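Local coordinates for Non-structural protein 3 (Porcine deltacoronavirus, PDB 6LN0) that joins a macro domain, probably an ADP-ribose-binding module, to a zinc-containing papain-like protease that probably cleaves the viral polyprotein, at residues Val18-Ser23 against Val152-Asn157; Ala391-Ala396 against Thr413-Val418; Cys238-Val243 against Lys254-Asn259; His116-Ile121 against Arg148-Thr153. All coordinates share one frame; numbering follows the deposited sequence.

Interaction 1: Val18-Ser23 against Val152-Asn157; sequences VGELAS and VTMNKN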
loop_
_atom_site.group_PDB
_atom_site.type_symbol
_atom_site.label_atom_id
_atom_site.label_comp_id
_atom_site.label_asym_id
_atom_site.label_seq_id
_atom_site.Cartn_x
_atom_site.Cartn_y
_atom_site.Cartn_z
ATOM N N VAL A 18 -21.390 25.294 13.789
ATOM C CA VAL A 18 -22.778 24.853 13.718
ATOM C C VAL A 18 -23.778 26.011 13.639
ATOM O O VAL A 18 -24.314 26.296 12.560
ATOM C CB VAL A 18 -23.066 23.936 14.925
ATOM C CG1 VAL A 18 -22.574 22.533 14.628
ATOM C CG2 VAL A 18 -22.366 24.464 16.197
ATOM N N GLY A 19 -24.029 26.686 14.777
ATOM C CA GLY A 19 -25.147 27.610 14.933
ATOM C C GLY A 19 -25.032 28.930 14.194
ATOM O O GLY A 19 -24.335 29.041 13.182
ATOM N N GLU A 20 -25.718 29.956 14.702
ATOM C CA GLU A 20 -25.803 31.215 13.961
ATOM C C GLU A 20 -24.704 32.208 14.349
ATOM O O GLU A 20 -23.964 32.019 15.308
ATOM C CB GLU A 20 -27.186 31.863 14.114
ATOM C CG GLU A 20 -27.402 33.166 13.265
ATOM C CD GLU A 20 -26.898 33.092 11.786
ATOM O OE1 GLU A 20 -25.766 32.637 11.510
ATOM O OE2 GLU A 20 -27.638 33.535 10.873
ATOM N N LEU A 21 -24.615 33.287 13.564
ATOM C CA LEU A 21 -23.432 34.143 13.556
ATOM C C LEU A 21 -23.144 34.732 14.927
ATOM O O LEU A 21 -21.991 34.728 15.371
ATOM C CB LEU A 21 -23.599 35.249 12.508
ATOM C CG LEU A 21 -23.546 34.617 11.120
ATOM C CD1 LEU A 21 -23.868 35.616 10.045
ATOM C CD2 LEU A 21 -22.191 33.931 10.853
ATOM N N ALA A 22 -24.183 35.201 15.630
ATOM C CA ALA A 22 -24.003 35.740 16.976
ATOM C C ALA A 22 -23.214 34.802 17.884
ATOM O O ALA A 22 -22.559 35.260 18.822
ATOM C CB ALA A 22 -25.366 36.054 17.611
ATOM N N SER A 23 -23.227 33.506 17.602
ATOM C CA SER A 23 -22.523 32.520 18.406
ATOM C C SER A 23 -21.007 32.571 18.262
ATOM O O SER A 23 -20.300 32.184 19.203
ATOM C CB SER A 23 -22.963 31.124 18.009
ATOM O OG SER A 23 -22.766 30.909 16.625
ATOM N N VAL A 152 -19.881 28.747 8.522
ATOM C CA VAL A 152 -21.060 28.791 9.372
ATOM C C VAL A 152 -22.217 28.181 8.605
ATOM O O VAL A 152 -22.458 28.547 7.448
ATOM C CB VAL A 152 -21.396 30.230 9.809
ATOM C CG1 VAL A 152 -22.710 30.252 10.597
ATOM C CG2 VAL A 152 -20.249 30.818 10.628
ATOM N N THR A 153 -22.949 27.277 9.263
ATOM C CA THR A 153 -23.925 26.461 8.550
ATOM C C THR A 153 -25.358 26.635 9.078
ATOM O O THR A 153 -26.133 27.402 8.497
ATOM C CB THR A 153 -23.454 24.989 8.580
ATOM O OG1 THR A 153 -24.414 24.141 7.941
ATOM C CG2 THR A 153 -23.130 24.480 10.016
ATOM N N MET A 154 -25.706 25.958 10.181
ATOM C CA MET A 154 -27.092 25.730 10.632
ATOM C C MET A 154 -27.857 24.753 9.726
ATOM O O MET A 154 -29.056 24.915 9.495
ATOM C CB MET A 154 -27.868 27.037 10.772
ATOM C CG MET A 154 -27.658 27.761 12.069
ATOM S SD MET A 154 -28.866 29.072 12.110
ATOM C CE MET A 154 -29.298 29.205 10.368
ATOM N N ASN A 155 -27.172 23.723 9.223
ATOM C CA ASN A 155 -27.831 22.635 8.504
ATOM C C ASN A 155 -27.431 21.254 9.010
ATOM O O ASN A 155 -28.108 20.279 8.671
ATOM C CB ASN A 155 -27.553 22.731 6.991
ATOM C CG ASN A 155 -28.507 21.883 6.145
ATOM O OD1 ASN A 155 -28.419 20.657 6.128
ATOM N ND2 ASN A 155 -29.409 22.542 5.424
ATOM N N LYS A 156 -26.357 21.135 9.796
ATOM C CA LYS A 156 -26.036 19.920 10.545
ATOM C C LYS A 156 -25.803 18.685 9.666
ATOM O O LYS A 156 -25.304 17.665 10.155
ATOM C CB LYS A 156 -27.139 19.639 11.578
ATOM C CG LYS A 156 -27.058 20.506 12.848
ATOM C CD LYS A 156 -28.416 20.655 13.565
ATOM C CE LYS A 156 -29.195 21.883 13.094
ATOM N NZ LYS A 156 -30.667 21.631 13.030
ATOM N N ASN A 157 -26.184 18.748 8.381
ATOM C CA ASN A 157 -25.761 17.770 7.381
ATOM C C ASN A 157 -24.499 18.198 6.663
ATOM O O ASN A 157 -23.822 17.358 6.055
ATOM C CB ASN A 157 -26.850 17.548 6.323
ATOM C CG ASN A 157 -28.006 16.725 6.842
ATOM O OD1 ASN A 157 -27.922 16.107 7.912
ATOM N ND2 ASN A 157 -29.101 16.712 6.084
#

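Interaction 2: Ala391-Ala396 against Thr413-Val418; sequences AIKFAA and TKANVV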
loop_
_atom_site.group_PDB
_atom_site.type_symbol
_atom_site.label_atom_id
_atom_site.label_comp_id
_atom_site.label_asym_id
_atom_site.label_seq_id
_atom_site.Cartn_x
_atom_site.Cartn_y
_atom_site.Cartn_z
ATOM N N ALA A 391 18.022 -37.028 -7.831
ATOM C CA ALA A 391 18.704 -35.949 -8.529
ATOM C C ALA A 391 17.688 -35.089 -9.271
ATOM O O ALA A 391 16.481 -35.361 -9.275
ATOM C CB ALA A 391 19.756 -36.491 -9.499
ATOM N N ILE A 392 18.192 -34.032 -9.895
ATOM C CA ILE A 392 17.400 -33.190 -10.775
ATOM C C ILE A 392 18.163 -33.051 -12.082
ATOM O O ILE A 392 19.371 -32.791 -12.083
ATOM C CB ILE A 392 17.107 -31.808 -10.148
ATOM C CG1 ILE A 392 16.180 -31.965 -8.926
ATOM C CG2 ILE A 392 16.475 -30.918 -11.166
ATOM C CD1 ILE A 392 15.776 -30.643 -8.229
ATOM N N LYS A 393 17.474 -33.262 -13.188
ATOM C CA LYS A 393 18.064 -33.075 -14.501
ATOM C C LYS A 393 17.371 -31.915 -15.207
ATOM O O LYS A 393 16.171 -31.665 -15.019
ATOM C CB LYS A 393 17.981 -34.357 -15.351
ATOM C CG LYS A 393 18.820 -35.538 -14.839
ATOM C CD LYS A 393 19.351 -36.383 -15.984
ATOM C CE LYS A 393 19.107 -37.880 -15.758
ATOM N NZ LYS A 393 19.095 -38.662 -17.051
ATOM N N PHE A 394 18.158 -31.212 -16.019
ATOM C CA PHE A 394 17.734 -30.009 -16.720
ATOM C C PHE A 394 18.224 -30.117 -18.156
ATOM O O PHE A 394 19.417 -30.340 -18.389
ATOM C CB PHE A 394 18.322 -28.774 -16.035
ATOM C CG PHE A 394 17.715 -27.458 -16.464
ATOM C CD1 PHE A 394 18.006 -26.906 -17.702
ATOM C CD2 PHE A 394 16.900 -26.742 -15.595
ATOM C CE1 PHE A 394 17.474 -25.685 -18.075
ATOM C CE2 PHE A 394 16.354 -25.517 -15.969
ATOM C CZ PHE A 394 16.644 -24.992 -17.208
ATOM N N ALA A 395 17.310 -29.974 -19.114
ATOM C CA ALA A 395 17.688 -29.930 -20.518
ATOM C C ALA A 395 16.517 -29.382 -21.310
ATOM O O ALA A 395 15.362 -29.679 -20.999
ATOM C CB ALA A 395 18.080 -31.314 -21.050
ATOM N N ALA A 396 16.822 -28.582 -22.330
ATOM C CA ALA A 396 15.796 -28.052 -23.228
ATOM C C ALA A 396 14.707 -27.297 -22.460
ATOM O O ALA A 396 13.512 -27.441 -22.743
ATOM C CB ALA A 396 15.186 -29.170 -24.077
ATOM N N THR A 413 16.145 -38.708 -21.691
ATOM C CA THR A 413 17.214 -38.421 -22.623
ATOM C C THR A 413 18.479 -38.099 -21.831
ATOM O O THR A 413 18.514 -38.190 -20.597
ATOM C CB THR A 413 16.818 -37.276 -23.554
ATOM O OG1 THR A 413 17.979 -36.792 -24.242
ATOM C CG2 THR A 413 16.190 -36.143 -22.753
ATOM N N LYS A 414 19.539 -37.737 -22.551
ATOM C CA LYS A 414 20.747 -37.247 -21.908
ATOM C C LYS A 414 20.523 -35.802 -21.491
ATOM O O LYS A 414 20.039 -34.978 -22.277
ATOM C CB LYS A 414 21.968 -37.369 -22.826
ATOM C CG LYS A 414 22.032 -36.361 -23.971
ATOM C CD LYS A 414 23.466 -35.997 -24.339
ATOM C CE LYS A 414 23.634 -35.993 -25.860
ATOM N NZ LYS A 414 25.027 -35.727 -26.307
ATOM N N ALA A 415 20.841 -35.510 -20.240
ATOM C CA ALA A 415 20.607 -34.190 -19.690
ATOM C C ALA A 415 21.618 -33.964 -18.588
ATOM O O ALA A 415 22.021 -34.900 -17.895
ATOM C CB ALA A 415 19.182 -34.049 -19.144
ATOM N N ASN A 416 22.043 -32.718 -18.445
ATOM C CA ASN A 416 22.850 -32.373 -17.289
ATOM C C ASN A 416 22.075 -32.659 -16.008
ATOM O O ASN A 416 20.842 -32.598 -15.968
ATOM C CB ASN A 416 23.264 -30.913 -17.379
ATOM C CG ASN A 416 24.103 -30.648 -18.600
ATOM O OD1 ASN A 416 24.960 -31.468 -18.947
ATOM N ND2 ASN A 416 23.858 -29.538 -19.279
ATOM N N VAL A 417 22.793 -33.047 -14.975
ATOM C CA VAL A 417 22.225 -33.098 -13.631
ATOM C C VAL A 417 22.625 -31.803 -12.929
ATOM O O VAL A 417 23.739 -31.293 -13.144
ATOM C CB VAL A 417 22.695 -34.358 -12.871
ATOM C CG1 VAL A 417 24.161 -34.283 -12.579
ATOM C CG2 VAL A 417 21.923 -34.520 -11.571
ATOM N N VAL A 418 21.692 -31.212 -12.179
ATOM C CA VAL A 418 21.927 -29.918 -11.536
ATOM C C VAL A 418 21.740 -29.940 -10.028
ATOM O O VAL A 418 22.091 -28.952 -9.361
ATOM C CB VAL A 418 21.069 -28.792 -12.156
ATOM C CG1 VAL A 418 21.503 -28.564 -13.584
ATOM C CG2 VAL A 418 19.570 -29.108 -12.048
#

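Interaction 3: Cys238-Val243 against Lys254-Asn259; sequences CHHKWV and KQKDNN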
loop_
_atom_site.group_PDB
_atom_site.type_symbol
_atom_site.label_atom_id
_atom_site.label_comp_id
_atom_site.label_asym_id
_atom_site.label_seq_id
_atom_site.Cartn_x
_atom_site.Cartn_y
_atom_site.Cartn_z
ATOM N N CYS A 238 -1.281 -17.031 -4.322
ATOM C CA CYS A 238 -2.107 -17.966 -3.567
ATOM C C CYS A 238 -3.432 -18.271 -4.253
ATOM O O CYS A 238 -4.103 -19.245 -3.887
ATOM C CB CYS A 238 -2.319 -17.393 -2.166
ATOM S SG CYS A 238 -0.928 -17.742 -1.158
ATOM N N HIS A 239 -3.814 -17.473 -5.243
ATOM C CA HIS A 239 -5.068 -17.680 -5.954
ATOM C C HIS A 239 -4.943 -18.627 -7.142
ATOM O O HIS A 239 -5.968 -19.077 -7.669
ATOM C CB HIS A 239 -5.638 -16.331 -6.422
ATOM C CG HIS A 239 -6.078 -15.454 -5.294
ATOM N ND1 HIS A 239 -7.405 -15.259 -4.983
ATOM C CD2 HIS A 239 -5.369 -14.743 -4.384
ATOM C CE1 HIS A 239 -7.496 -14.457 -3.940
ATOM N NE2 HIS A 239 -6.274 -14.134 -3.556
ATOM N N HIS A 240 -3.727 -18.946 -7.571
ATOM C CA HIS A 240 -3.562 -19.892 -8.668
ATOM C C HIS A 240 -4.100 -21.257 -8.278
ATOM O O HIS A 240 -3.874 -21.736 -7.163
ATOM C CB HIS A 240 -2.092 -20.006 -9.047
ATOM C CG HIS A 240 -1.859 -20.145 -10.513
ATOM N ND1 HIS A 240 -1.385 -21.310 -11.083
ATOM C CD2 HIS A 240 -2.030 -19.267 -11.531
ATOM C CE1 HIS A 240 -1.262 -21.141 -12.388
ATOM N NE2 HIS A 240 -1.648 -19.912 -12.686
ATOM N N LYS A 241 -4.824 -21.886 -9.193
ATOM C CA LYS A 241 -5.289 -23.256 -8.977
ATOM C C LYS A 241 -4.248 -24.230 -9.521
ATOM O O LYS A 241 -3.783 -24.081 -10.655
ATOM C CB LYS A 241 -6.660 -23.483 -9.630
ATOM C CG LYS A 241 -7.736 -22.446 -9.199
ATOM C CD LYS A 241 -9.181 -22.991 -9.315
ATOM C CE LYS A 241 -10.247 -21.875 -9.241
ATOM N NZ LYS A 241 -10.984 -21.797 -7.927
ATOM N N TRP A 242 -3.852 -25.197 -8.700
ATOM C CA TRP A 242 -2.933 -26.250 -9.116
ATOM C C TRP A 242 -3.554 -27.609 -8.852
ATOM O O TRP A 242 -4.509 -27.742 -8.082
ATOM C CB TRP A 242 -1.601 -26.217 -8.364
ATOM C CG TRP A 242 -0.898 -24.912 -8.270
ATOM C CD1 TRP A 242 -0.899 -24.068 -7.199
ATOM C CD2 TRP A 242 -0.032 -24.318 -9.251
ATOM N NE1 TRP A 242 -0.106 -22.981 -7.460
ATOM C CE2 TRP A 242 0.436 -23.108 -8.712
ATOM C CE3 TRP A 242 0.383 -24.685 -10.529
ATOM C CZ2 TRP A 242 1.295 -22.260 -9.408
ATOM C CZ3 TRP A 242 1.234 -23.840 -11.221
ATOM C CH2 TRP A 242 1.684 -22.646 -10.659
ATOM N N VAL A 243 -2.964 -28.637 -9.457
ATOM C CA VAL A 243 -3.322 -30.021 -9.171
ATOM C C VAL A 243 -2.090 -30.736 -8.624
ATOM O O VAL A 243 -1.013 -30.694 -9.237
ATOM C CB VAL A 243 -3.877 -30.719 -10.428
ATOM C CG1 VAL A 243 -3.675 -32.244 -10.363
ATOM C CG2 VAL A 243 -5.356 -30.332 -10.652
ATOM N N LYS A 254 1.472 -31.368 -10.612
ATOM C CA LYS A 254 1.171 -31.591 -12.026
ATOM C C LYS A 254 1.728 -30.468 -12.892
ATOM O O LYS A 254 1.617 -29.288 -12.553
ATOM C CB LYS A 254 -0.351 -31.717 -12.227
ATOM C CG LYS A 254 -0.802 -31.953 -13.681
ATOM C CD LYS A 254 -2.263 -32.457 -13.785
ATOM C CE LYS A 254 -2.397 -33.958 -13.473
ATOM N NZ LYS A 254 -3.705 -34.573 -13.888
ATOM N N GLN A 255 2.347 -30.852 -14.007
ATOM C CA GLN A 255 3.004 -29.889 -14.885
ATOM C C GLN A 255 1.995 -28.866 -15.411
ATOM O O GLN A 255 0.877 -29.212 -15.811
ATOM C CB GLN A 255 3.693 -30.637 -16.035
ATOM C CG GLN A 255 4.134 -29.793 -17.225
ATOM C CD GLN A 255 5.185 -28.753 -16.869
ATOM O OE1 GLN A 255 6.265 -29.087 -16.371
ATOM N NE2 GLN A 255 4.874 -27.472 -17.134
ATOM N N LYS A 256 2.391 -27.593 -15.392
ATOM C CA LYS A 256 1.497 -26.494 -15.743
ATOM C C LYS A 256 2.219 -25.158 -15.666
ATOM O O LYS A 256 2.923 -24.892 -14.686
ATOM C CB LYS A 256 0.287 -26.458 -14.809
ATOM C CG LYS A 256 -0.613 -25.251 -15.000
ATOM C CD LYS A 256 -1.995 -25.545 -14.469
ATOM C CE LYS A 256 -2.670 -24.290 -13.977
ATOM N NZ LYS A 256 -4.045 -24.571 -13.457
ATOM N N ASP A 257 2.057 -24.317 -16.687
ATOM C CA ASP A 257 2.492 -22.921 -16.622
ATOM C C ASP A 257 3.980 -22.792 -16.289
ATOM O O ASP A 257 4.392 -21.886 -15.551
ATOM C CB ASP A 257 1.655 -22.135 -15.608
ATOM C CG ASP A 257 0.262 -21.822 -16.105
ATOM O OD1 ASP A 257 0.145 -21.205 -17.188
ATOM O OD2 ASP A 257 -0.717 -22.169 -15.397
ATOM N N ASN A 258 4.793 -23.706 -16.820
ATOM C CA ASN A 258 6.241 -23.692 -16.638
ATOM C C ASN A 258 6.656 -23.939 -15.201
ATOM O O ASN A 258 7.737 -23.516 -14.790
ATOM C CB ASN A 258 6.862 -22.374 -17.100
ATOM C CG ASN A 258 7.191 -22.376 -18.551
ATOM O OD1 ASN A 258 6.744 -23.251 -19.291
ATOM N ND2 ASN A 258 7.973 -21.388 -18.986
ATOM N N ASN A 259 5.825 -24.601 -14.418
ATOM C CA ASN A 259 6.142 -24.814 -13.016
ATOM C C ASN A 259 7.077 -26.020 -12.776
ATOM O O ASN A 259 7.118 -26.518 -11.645
ATOM C CB ASN A 259 4.846 -24.987 -12.216
ATOM C CG ASN A 259 4.117 -26.272 -12.561
ATOM O OD1 ASN A 259 4.449 -26.930 -13.549
ATOM N ND2 ASN A 259 3.130 -26.642 -11.745
#

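Interaction 4: His116-Ile121 against Arg148-Thr153; sequences HYVIPI and RVTLVT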
loop_
_atom_site.group_PDB
_atom_site.type_symbol
_atom_site.label_atom_id
_atom_site.label_comp_id
_atom_site.label_asym_id
_atom_site.label_seq_id
_atom_site.Cartn_x
_atom_site.Cartn_y
_atom_site.Cartn_z
ATOM N N HIS A 116 -8.645 36.455 9.775
ATOM C CA HIS A 116 -9.563 35.413 10.213
ATOM C C HIS A 116 -10.933 35.666 9.597
ATOM O O HIS A 116 -11.613 36.632 9.949
ATOM C CB HIS A 116 -9.680 35.352 11.730
ATOM C CG HIS A 116 -10.833 34.512 12.186
ATOM N ND1 HIS A 116 -11.842 34.995 12.994
ATOM C CD2 HIS A 116 -11.163 33.228 11.898
ATOM C CE1 HIS A 116 -12.725 34.037 13.210
ATOM N NE2 HIS A 116 -12.338 32.955 12.557
ATOM N N TYR A 117 -11.354 34.778 8.714
ATOM C CA TYR A 117 -12.606 34.918 7.995
ATOM C C TYR A 117 -13.697 34.090 8.658
ATOM O O TYR A 117 -13.454 32.969 9.118
ATOM C CB TYR A 117 -12.435 34.475 6.548
ATOM C CG TYR A 117 -11.575 35.401 5.731
ATOM C CD1 TYR A 117 -12.131 36.492 5.072
ATOM C CD2 TYR A 117 -10.212 35.182 5.598
ATOM C CE1 TYR A 117 -11.356 37.351 4.312
ATOM C CE2 TYR A 117 -9.429 36.040 4.840
ATOM C CZ TYR A 117 -10.004 37.118 4.200
ATOM O OH TYR A 117 -9.237 37.968 3.437
ATOM N N VAL A 118 -14.902 34.647 8.698
ATOM C CA VAL A 118 -16.084 33.932 9.148
ATOM C C VAL A 118 -17.053 33.956 7.986
ATOM O O VAL A 118 -17.445 35.033 7.525
ATOM C CB VAL A 118 -16.692 34.559 10.409
ATOM C CG1 VAL A 118 -17.916 33.820 10.825
ATOM C CG2 VAL A 118 -15.671 34.555 11.527
ATOM N N ILE A 119 -17.395 32.781 7.472
ATOM C CA ILE A 119 -18.133 32.750 6.217
ATOM C C ILE A 119 -19.377 31.878 6.356
ATOM O O ILE A 119 -19.271 30.657 6.549
ATOM C CB ILE A 119 -17.241 32.265 5.060
ATOM C CG1 ILE A 119 -15.869 32.934 5.117
ATOM C CG2 ILE A 119 -17.879 32.559 3.725
ATOM C CD1 ILE A 119 -15.104 32.871 3.811
ATOM N N PRO A 120 -20.570 32.467 6.311
ATOM C CA PRO A 120 -21.762 31.680 5.981
ATOM C C PRO A 120 -21.580 31.032 4.617
ATOM O O PRO A 120 -21.219 31.699 3.644
ATOM C CB PRO A 120 -22.885 32.728 5.961
ATOM C CG PRO A 120 -22.167 34.082 5.909
ATOM C CD PRO A 120 -20.905 33.856 6.666
ATOM N N ILE A 121 -21.831 29.721 4.550
ATOM C CA ILE A 121 -21.700 29.018 3.280
ATOM C C ILE A 121 -22.570 29.707 2.244
ATOM O O ILE A 121 -23.737 30.029 2.506
ATOM C CB ILE A 121 -22.072 27.540 3.446
ATOM C CG1 ILE A 121 -21.094 26.873 4.403
ATOM C CG2 ILE A 121 -22.076 26.832 2.105
ATOM C CD1 ILE A 121 -21.650 25.651 5.029
ATOM N N ARG A 148 -6.495 30.426 10.635
ATOM C CA ARG A 148 -7.788 29.908 11.061
ATOM C C ARG A 148 -8.923 30.516 10.229
ATOM O O ARG A 148 -8.956 31.732 9.999
ATOM C CB ARG A 148 -7.980 30.203 12.544
ATOM C CG ARG A 148 -9.346 29.869 13.069
ATOM C CD ARG A 148 -9.643 30.640 14.360
ATOM N NE ARG A 148 -10.956 30.278 14.884
ATOM C CZ ARG A 148 -11.816 31.121 15.453
ATOM N NH1 ARG A 148 -12.983 30.662 15.882
ATOM N NH2 ARG A 148 -11.521 32.408 15.606
ATOM N N VAL A 149 -9.842 29.662 9.760
ATOM C CA VAL A 149 -10.995 30.072 8.950
ATOM C C VAL A 149 -12.252 29.386 9.471
ATOM O O VAL A 149 -12.231 28.195 9.794
ATOM C CB VAL A 149 -10.814 29.742 7.452
ATOM C CG1 VAL A 149 -12.007 30.250 6.668
ATOM C CG2 VAL A 149 -9.541 30.350 6.927
ATOM N N THR A 150 -13.359 30.124 9.514
ATOM C CA THR A 150 -14.596 29.656 10.123
ATOM C C THR A 150 -15.728 29.739 9.113
ATOM O O THR A 150 -16.083 30.836 8.672
ATOM C CB THR A 150 -14.943 30.500 11.348
ATOM O OG1 THR A 150 -13.960 30.295 12.368
ATOM C CG2 THR A 150 -16.313 30.125 11.871
ATOM N N LEU A 151 -16.301 28.596 8.761
ATOM C CA LEU A 151 -17.546 28.577 8.010
ATOM C C LEU A 151 -18.705 28.306 8.947
ATOM O O LEU A 151 -18.552 27.697 10.008
ATOM C CB LEU A 151 -17.552 27.526 6.909
ATOM C CG LEU A 151 -16.315 27.315 6.070
ATOM C CD1 LEU A 151 -15.574 26.233 6.774
ATOM C CD2 LEU A 151 -16.723 26.862 4.686
ATOM N N VAL A 152 -19.881 28.747 8.522
ATOM C CA VAL A 152 -21.060 28.791 9.372
ATOM C C VAL A 152 -22.217 28.181 8.605
ATOM O O VAL A 152 -22.458 28.547 7.448
ATOM C CB VAL A 152 -21.396 30.230 9.809
ATOM C CG1 VAL A 152 -22.710 30.252 10.597
ATOM C CG2 VAL A 152 -20.249 30.818 10.628
ATOM N N THR A 153 -22.949 27.277 9.263
ATOM C CA THR A 153 -23.925 26.461 8.550
ATOM C C THR A 153 -25.358 26.635 9.078
ATOM O O THR A 153 -26.133 27.402 8.497
ATOM C CB THR A 153 -23.454 24.989 8.580
ATOM O OG1 THR A 153 -24.414 24.141 7.941
ATOM C CG2 THR A 153 -23.130 24.480 10.016
#

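Interaction 1: Val18-Ser23 against Val152-Asn157
Val18 O accepts the backbone N-H of Met154, but the bond is weak: Met154 N is 2.8 Å from Val18 O, with an angle of only 126° at the hydrogen. Thr153 CG2 touches the same oxygen, 3.3 Å from Val18 O. The methyl faces Val18 because chi1 of 177° swings OG1 to the other flank, where it takes a weak bond from Asn155 N and a hydrogen bond with His158. Met154, in a left-handed backbone conformation, lays its side chain along the loop: CG is 3.6 Å from Gly19 C, and SD comes to 3.8 Å from Glu20 CB. Deeper in, Leu21 CD2 fits against the fork of Val152, 3.7 Å from Val152 CG1 and 3.7 Å from Val152 CG2, while Val152 CG1 also lies 3.3 Å from Gly19 O.

These two loops follow neighbouring parallel strands, 10-17 and 146-152, of the macro-domain sheet. In macro domains this corner borders the adenine end of the ADP-ribose cleft, so a similar role is probable here. Outward from the first shell, helix 44-53 backs the 18-23 loop, with Leu21 lying on Ala45 and Ile49 and Glu20 on Ala48. Ile24 packs on Val152. A backbone hydrogen bond between Thr153 and Val17 carries the strand pairing up to the point where the chains turn into their loops.

Interaction 2: Ala391-Ala396 against Thr413-Val418
Strands 391-395 and 416-423 pair antiparallel in the large sheet of the protease part, consistent with the palm of a papain-like fold; strand 398-402 flanks 391-395 on its other edge. Lys393 and Val417 form a non-hydrogen-bonded pair. Two nearly straight backbone bonds bracket it: Val418 N to Ile392 O at 2.8 Å (166° at the hydrogen) and Phe394 N to Asn416 O at 3.0 Å.

The tight end is apolar. Val417 CG2 meets Ala391 CB at 3.6 Å, and Ile392 and Val418 approach obliquely, Ile392 CG2 to Val418 CG2 at 3.7 Å, under Pro313 of helix 313-322. The side chain of Phe394 touches the partner strand only at CB, against Val418, since with CG anti to the backbone N (chi1 -167°) the ring is carried off toward Met310 and Cys399.

Toward Thr413 the partners diverge. Lys393, itself buried, lies along this end: bent at chi2 and chi3, it runs its methylenes past Ala415, with CD 3.6 Å from Ala415 O, and brings its amine to a salt bridge with Glu386. Beyond it, Thr413 and Lys414 are exposed to solvent. The last close packing before them is methyl on methyl, Ala395 CB 3.5 Å from Ala415 CB.

Interaction 3: Cys238-Val243 against Lys254-Asn259
Lys256 NZ donates to Lys241 O at 2.9 Å, reaching the carbonyl from 32° off its plane. An extended chain carries the amine straight across the gap, and its CE passes 3.8 Å from His240 CE1. Asp257 comes to the edge of the same imidazole, in its plane: OD2 is 3.2 Å from His240 CE1, with carboxylate and ring turned 68° apart. His240 in turn sets ND1 over one face of the Trp242 indole.

Trp242 reaches Asn259 with its six-membered ring, CZ3 lying 3.4 Å from Asn259 ND2; the amide and indole planes are within 13° of each other. The amide is held in the turn by its own segment: Asn259 ND2 donates to Lys254 O at 3.2 Å, in the plane of the amide, and Asn259 OD1 receives Lys256 N from above its carbonyl plane. At the open end of hairpin 244-253, Lys254 N donates to Val243 O at 2.9 Å, and the aliphatic part of Lys254 runs beside Val243.

The type I' turn Lys256-Asn259 leads directly into helix 260-270, whose start is where papain-like proteases usually carry the nucleophilic cysteine. Helix 293-302 backs Trp242 and Asn259. Only two hydrogen bonds cross between the segments, each ending on a backbone carbonyl, and the Asp257 carboxylate at the imidazole edge might favour a protonated His240.

Interaction 4: His116-Ile121 against Arg148-Thr153
The imidazole of His116 and the guanidinium of Arg148 lie almost flat on each other, planes 10° apart and centres 4.0 Å apart, at one end of a parallel strand pair in the macro-domain sheet. The two strands belong to a beta-alpha-beta unit: strand 117-120, helix 131-141, strand 146-152. The stack is offset: Arg148 NH2 sits over the rim of the ring, 3.1 Å from His116 CE1. Arg148 holds its pose through Glu15, which salt-bridges NE, and Lys25 O, which binds NH2.

His116 is fixed at its edge too. A chi1 of 167° places the ring beside its own carbonyl carbon, facing the second strand, and NE2 makes a nearly linear hydrogen bond (175°), 3.1 Å from Thr150 OG1, which lies in the ring plane; ND1 bonds to Ser29. Stack and edge bond together leave the ring little freedom to turn.

Further along, the side chains sort onto two faces. Val118 and Thr150 lie side by side, pointing the same way, and Val118 CG1 meets Val152 CG2 at 3.8 Å on that face. Ile119 and Leu151 look to the other, where Leu135 and Phe138 of helix 131-141 cover Leu151. Backbone bonds alternate between the strands, from Thr150 N to Tyr117 O (2.9 Å) and Ile119 N to Thr150 O (2.6 Å) up to Ile121 N, which lies in the carbonyl plane of Val152 at 3.2 Å from Val152 O.

Interactions 1 and 4 are one neighbourhood: their centres lie 10 Å apart, both use Val152 and Thr153, and Leu21 CD2 packs 4.3 Å from Val118 CG1. Strand 146-152 of interaction 4 runs on into the 152-157 loop of interaction 1, at the probable ADP-ribose cleft. Interactions 2 and 3 belong to the protease part, with centres 22 Å and nearest atoms about 9 Å apart; Met310 touches both Phe394 and Asn258. The two groups sit on opposite sides of the chain's centre, interactions 1 and 2 being 80 Å apart between centres. None of the four includes a zinc ligand; Cys334, Cys335, Cys360 and Cys363 hold that metal.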